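Penicillin-binding protein activator LpoA (Escherichia coli, PDB 6DR3) regulates peptidoglycan synthesis as an outer-membrane lipoprotein, here its amino-terminal domain, that is essential for PBP1a function and stimulates its transpeptidase activity in vitro. Local coordinates at residues 31-44 and 56-68. Residues are numbered along the deposited sequence; the frame is centred on the assembly and turned at random.
Sequences DTRINWQLLAIRAL and LFNQLPQELNDAQ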
loop_
_atom_site.group_PDB
_atom_site.type_symbol
_atom_site.label_atom_id
_atom_site.label_comp_id
_atom_site.label_asym_id
_atom_site.label_seq_id
_atom_site.Cartn_x
_atom_site.Cartn_y
_atom_site.Cartn_z
ATOM N N ASP A 31 -10.827 2.744 27.510
ATOM C CA ASP A 31 -10.757 2.670 26.053
ATOM C C ASP A 31 -9.764 3.676 25.487
ATOM O O ASP A 31 -9.083 3.389 24.495
ATOM C CB ASP A 31 -12.145 2.894 25.453
ATOM C CG ASP A 31 -13.040 1.679 25.590
ATOM O OD1 ASP A 31 -12.632 0.586 25.140
ATOM O OD2 ASP A 31 -14.146 1.812 26.155
ATOM N N THR A 32 -9.683 4.867 26.085
ATOM C CA THR A 32 -8.680 5.836 25.656
ATOM C C THR A 32 -7.291 5.214 25.673
ATOM O O THR A 32 -6.503 5.402 24.741
ATOM C CB THR A 32 -8.730 7.074 26.556
ATOM O OG1 THR A 32 -10.049 7.634 26.528
ATOM C CG2 THR A 32 -7.730 8.128 26.095
ATOM N N ARG A 33 -6.984 4.451 26.725
ATOM C CA ARG A 33 -5.682 3.802 26.823
ATOM C C ARG A 33 -5.520 2.726 25.754
ATOM O O ARG A 33 -4.448 2.601 25.151
ATOM C CB ARG A 33 -5.507 3.206 28.220
ATOM C CG ARG A 33 -4.133 2.614 28.485
ATOM C CD ARG A 33 -4.114 1.838 29.787
ATOM N NE ARG A 33 -2.777 1.346 30.112
ATOM C CZ ARG A 33 -1.870 2.025 30.808
ATOM N NH1 ARG A 33 -2.138 3.243 31.266
ATOM N NH2 ARG A 33 -0.684 1.483 31.048
ATOM N N ILE A 34 -6.572 1.943 25.505
ATOM C CA ILE A 34 -6.499 0.908 24.474
ATOM C C ILE A 34 -6.180 1.529 23.122
ATOM O O ILE A 34 -5.356 1.007 22.361
ATOM C CB ILE A 34 -7.810 0.098 24.432
ATOM C CG1 ILE A 34 -7.939 -0.766 25.689
ATOM C CG2 ILE A 34 -7.872 -0.779 23.174
ATOM C CD1 ILE A 34 -9.281 -1.462 25.825
ATOM N N ASN A 35 -6.832 2.645 22.794
ATOM C CA ASN A 35 -6.593 3.285 21.507
ATOM C C ASN A 35 -5.140 3.729 21.379
ATOM O O ASN A 35 -4.494 3.483 20.354
ATOM C CB ASN A 35 -7.545 4.469 21.327
ATOM C CG ASN A 35 -8.989 4.034 21.173
ATOM O OD1 ASN A 35 -9.270 2.922 20.723
ATOM N ND2 ASN A 35 -9.914 4.911 21.545
ATOM N N TRP A 36 -4.608 4.389 22.412
ATOM C CA TRP A 36 -3.195 4.754 22.399
ATOM C C TRP A 36 -2.317 3.516 22.287
ATOM O O TRP A 36 -1.300 3.525 21.582
ATOM C CB TRP A 36 -2.834 5.546 23.657
ATOM C CG TRP A 36 -3.362 6.959 23.694
ATOM C CD1 TRP A 36 -4.142 7.514 24.665
ATOM C CD2 TRP A 36 -3.137 7.991 22.723
ATOM N NE1 TRP A 36 -4.418 8.824 24.362
ATOM C CE2 TRP A 36 -3.815 9.142 23.174
ATOM C CE3 TRP A 36 -2.429 8.054 21.518
ATOM C CZ2 TRP A 36 -3.807 10.341 22.464
ATOM C CZ3 TRP A 36 -2.423 9.248 20.813
ATOM C CH2 TRP A 36 -3.106 10.375 21.288
ATOM N N GLN A 37 -2.698 2.436 22.974
ATOM C CA GLN A 37 -1.918 1.205 22.918
ATOM C C GLN A 37 -1.900 0.631 21.508
ATOM O O GLN A 37 -0.848 0.208 21.015
ATOM C CB GLN A 37 -2.485 0.189 23.910
ATOM C CG GLN A 37 -1.691 -1.101 24.001
ATOM C CD GLN A 37 -2.184 -1.999 25.116
ATOM O OE1 GLN A 37 -3.055 -1.616 25.896
ATOM N NE2 GLN A 37 -1.632 -3.203 25.197
ATOM N N LEU A 38 -3.057 0.609 20.841
ATOM C CA LEU A 38 -3.105 0.140 19.460
ATOM C C LEU A 38 -2.221 0.993 18.561
ATOM O O LEU A 38 -1.576 0.478 17.640
ATOM C CB LEU A 38 -4.546 0.151 18.954
ATOM C CG LEU A 38 -5.477 -0.913 19.536
ATOM C CD1 LEU A 38 -6.922 -0.571 19.222
ATOM C CD2 LEU A 38 -5.124 -2.292 18.995
ATOM N N LEU A 39 -2.180 2.303 18.812
ATOM C CA LEU A 39 -1.350 3.186 18.000
ATOM C C LEU A 39 0.131 2.958 18.276
ATOM O O LEU A 39 0.951 2.973 17.350
ATOM C CB LEU A 39 -1.735 4.641 18.259
ATOM C CG LEU A 39 -3.022 5.086 17.561
ATOM C CD1 LEU A 39 -3.638 6.293 18.255
ATOM C CD2 LEU A 39 -2.732 5.401 16.103
ATOM N N ALA A 40 0.492 2.740 19.543
ATOM C CA ALA A 40 1.878 2.424 19.872
ATOM C C ALA A 40 2.343 1.176 19.134
ATOM O O ALA A 40 3.454 1.143 18.594
ATOM C CB ALA A 40 2.030 2.239 21.382
ATOM N N ILE A 41 1.504 0.139 19.101
ATOM C CA ILE A 41 1.840 -1.074 18.359
ATOM C C ILE A 41 2.093 -0.740 16.894
ATOM O O ILE A 41 3.083 -1.179 16.298
ATOM C CB ILE A 41 0.719 -2.118 18.512
ATOM C CG1 ILE A 41 0.543 -2.503 19.982
ATOM C CG2 ILE A 41 1.015 -3.365 17.677
ATOM C CD1 ILE A 41 -0.768 -3.199 20.277
ATOM N N ARG A 42 1.196 0.046 16.294
ATOM C CA ARG A 42 1.346 0.418 14.890
ATOM C C ARG A 42 2.669 1.131 14.648
ATOM O O ARG A 42 3.376 0.836 13.675
ATOM C CB ARG A 42 0.173 1.305 14.463
ATOM C CG ARG A 42 0.070 1.538 12.963
ATOM C CD ARG A 42 -0.832 2.724 12.638
ATOM N NE ARG A 42 -2.182 2.569 13.181
ATOM C CZ ARG A 42 -3.196 3.390 12.917
ATOM N NH1 ARG A 42 -3.023 4.433 12.114
ATOM N NH2 ARG A 42 -4.388 3.167 13.453
ATOM N N ALA A 43 3.027 2.069 15.527
ATOM C CA ALA A 43 4.264 2.822 15.347
ATOM C C ALA A 43 5.488 1.954 15.621
ATOM O O ALA A 43 6.491 2.045 14.904
ATOM C CB ALA A 43 4.264 4.050 16.256
ATOM N N LEU A 44 5.430 1.113 16.658
ATOM C CA LEU A 44 6.556 0.231 16.955
ATOM C C LEU A 44 6.886 -0.660 15.763
ATOM O O LEU A 44 8.061 -0.849 15.426
ATOM C CB LEU A 44 6.252 -0.617 18.190
ATOM C CG LEU A 44 6.224 0.122 19.533
ATOM C CD1 LEU A 44 5.627 -0.759 20.623
ATOM C CD2 LEU A 44 7.617 0.577 19.928
ATOM N N LEU A 56 3.552 -5.616 23.432
ATOM C CA LEU A 56 2.425 -4.722 23.677
ATOM C C LEU A 56 1.154 -5.251 23.027
ATOM O O LEU A 56 0.057 -5.056 23.560
ATOM C CB LEU A 56 2.749 -3.319 23.164
ATOM C CG LEU A 56 1.887 -2.170 23.696
ATOM C CD1 LEU A 56 1.959 -2.073 25.220
ATOM C CD2 LEU A 56 2.321 -0.856 23.063
ATOM N N PHE A 57 1.286 -5.925 21.882
ATOM C CA PHE A 57 0.148 -6.606 21.274
ATOM C C PHE A 57 -0.384 -7.703 22.193
ATOM O O PHE A 57 -1.601 -7.884 22.321
ATOM C CB PHE A 57 0.567 -7.176 19.916
ATOM C CG PHE A 57 -0.512 -7.946 19.201
ATOM C CD1 PHE A 57 -0.770 -9.268 19.521
ATOM C CD2 PHE A 57 -1.245 -7.355 18.184
ATOM C CE1 PHE A 57 -1.754 -9.980 18.856
ATOM C CE2 PHE A 57 -2.229 -8.064 17.513
ATOM C CZ PHE A 57 -2.481 -9.375 17.849
ATOM N N ASN A 58 0.516 -8.439 22.852
ATOM C CA ASN A 58 0.101 -9.500 23.763
ATOM C C ASN A 58 -0.506 -8.958 25.051
ATOM O O ASN A 58 -1.175 -9.711 25.767
ATOM C CB ASN A 58 1.290 -10.403 24.104
ATOM C CG ASN A 58 1.779 -11.202 22.913
ATOM O OD1 ASN A 58 1.050 -11.397 21.942
ATOM N ND2 ASN A 58 3.019 -11.674 22.985
ATOM N N GLN A 59 -0.286 -7.684 25.364
ATOM C CA GLN A 59 -0.851 -7.068 26.558
ATOM C C GLN A 59 -2.166 -6.345 26.282
ATOM O O GLN A 59 -2.684 -5.667 27.176
ATOM C CB GLN A 59 0.156 -6.095 27.176
ATOM C CG GLN A 59 1.388 -6.770 27.756
ATOM C CD GLN A 59 2.313 -5.795 28.455
ATOM O OE1 GLN A 59 1.930 -4.664 28.758
ATOM N NE2 GLN A 59 3.542 -6.227 28.715
ATOM N N LEU A 60 -2.711 -6.470 25.077
ATOM C CA LEU A 60 -3.998 -5.857 24.786
ATOM C C LEU A 60 -5.095 -6.531 25.610
ATOM O O LEU A 60 -5.101 -7.757 25.746
ATOM C CB LEU A 60 -4.327 -5.973 23.299
ATOM C CG LEU A 60 -3.606 -4.994 22.372
ATOM C CD1 LEU A 60 -3.789 -5.394 20.915
ATOM C CD2 LEU A 60 -4.113 -3.579 22.601
ATOM N N PRO A 61 -6.032 -5.763 26.169
ATOM C CA PRO A 61 -7.145 -6.386 26.892
ATOM C C PRO A 61 -7.959 -7.293 25.983
ATOM O O PRO A 61 -7.983 -7.140 24.760
ATOM C CB PRO A 61 -7.977 -5.190 27.375
ATOM C CG PRO A 61 -7.037 -4.039 27.365
ATOM C CD PRO A 61 -6.098 -4.292 26.229
ATOM N N GLN A 62 -8.635 -8.259 26.607
ATOM C CA GLN A 62 -9.517 -9.145 25.857
ATOM C C GLN A 62 -10.805 -8.440 25.452
ATOM O O GLN A 62 -11.378 -8.756 24.404
ATOM C CB GLN A 62 -9.832 -10.394 26.684
ATOM C CG GLN A 62 -8.619 -11.271 26.967
ATOM C CD GLN A 62 -8.948 -12.456 27.856
ATOM O OE1 GLN A 62 -9.575 -12.305 28.906
ATOM N NE2 GLN A 62 -8.528 -13.646 27.439
ATOM N N GLU A 63 -11.265 -7.480 26.256
ATOM C CA GLU A 63 -12.518 -6.767 25.999
ATOM C C GLU A 63 -12.232 -5.566 25.104
ATOM O O GLU A 63 -11.971 -4.460 25.576
ATOM C CB GLU A 63 -13.168 -6.337 27.308
ATOM C CG GLU A 63 -14.092 -7.375 27.928
ATOM C CD GLU A 63 -14.643 -6.936 29.273
ATOM O OE1 GLU A 63 -13.978 -6.129 29.956
ATOM O OE2 GLU A 63 -15.745 -7.395 29.643
ATOM N N LEU A 64 -12.287 -5.787 23.795
ATOM C CA LEU A 64 -12.151 -4.728 22.804
ATOM C C LEU A 64 -13.485 -4.510 22.100
ATOM O O LEU A 64 -14.257 -5.452 21.903
ATOM C CB LEU A 64 -11.076 -5.078 21.770
ATOM C CG LEU A 64 -9.684 -5.422 22.305
ATOM C CD1 LEU A 64 -8.831 -6.024 21.199
ATOM C CD2 LEU A 64 -9.007 -4.190 22.890
ATOM N N ASN A 65 -13.760 -3.263 21.724
ATOM C CA ASN A 65 -14.934 -3.011 20.902
ATOM C C ASN A 65 -14.640 -3.401 19.454
ATOM O O ASN A 65 -13.503 -3.705 19.086
ATOM C CB ASN A 65 -15.380 -1.548 21.012
ATOM C CG ASN A 65 -14.381 -0.571 20.419
ATOM O OD1 ASN A 65 -13.708 -0.860 19.431
ATOM N ND2 ASN A 65 -14.293 0.609 21.023
ATOM N N ASP A 66 -15.684 -3.394 18.622
ATOM C CA ASP A 66 -15.537 -3.909 17.264
ATOM C C ASP A 66 -14.483 -3.132 16.488
ATOM O O ASP A 66 -13.680 -3.723 15.756
ATOM C CB ASP A 66 -16.877 -3.867 16.532
ATOM C CG ASP A 66 -17.949 -4.670 17.237
ATOM O OD1 ASP A 66 -17.884 -4.784 18.479
ATOM O OD2 ASP A 66 -18.851 -5.196 16.549
ATOM N N ALA A 67 -14.466 -1.807 16.635
ATOM C CA ALA A 67 -13.472 -1.001 15.935
ATOM C C ALA A 67 -12.063 -1.338 16.408
ATOM O O ALA A 67 -11.133 -1.440 15.597
ATOM C CB ALA A 67 -13.769 0.485 16.137
ATOM N N GLN A 68 -11.886 -1.525 17.718
ATOM C CA GLN A 68 -10.567 -1.855 18.246
ATOM C C GLN A 68 -10.132 -3.257 17.840
ATOM O O GLN A 68 -8.938 -3.498 17.636
ATOM C CB GLN A 68 -10.566 -1.719 19.769
ATOM C CG GLN A 68 -10.747 -0.289 20.257
ATOM C CD GLN A 68 -11.079 -0.208 21.734
ATOM O OE1 GLN A 68 -11.640 -1.140 22.307
ATOM N NE2 GLN A 68 -10.729 0.910 22.359
#
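In the TPR-like helical array of this domain, the buried glutamines Q37 and Q68 join helix 30-47 to the connection between helices 50-58 and 66-82, where one helix ends near Q59 and the next starts after the N-cap N65. Extended, with CG anti to the backbone N (chi1 -176°), Q37 lays its amide against the C-terminal end of helix 50-58. Its NE2 donates to L56 O at 3.0 Å and more weakly to Q59 O, so one amide nitrogen serves two carbonyls where the helix runs out, while Q37 CD packs 3.5 Å from L60 CD2. L56 is a knob among Q37, A40, I41 and L44, its CD2 3.5 Å from A40 CB. Toward the other end, Q68 fits among D31, I34, N35 and L38. Its NE2 gives N35 OD1 a nearly straight bond of 3.0 Å from above the plane of the N35 carbonyl, the two amides turned 68° apart, and D31 OD1 a weak one. Q68 OE1 accepts from N65 N (3.1 Å) and N65 OD1 from Q68 N, a capping box; with NE2 donating to N35, both ends of the Q68 amide are held and its rotation is set. Between these anchors I34 CD1 packs 3.7 Å from P61 CG. Helix 18-25 touches Q37 and A40; farther along helix 66-82, L75 touches L38, and K72 and I79 touch F57.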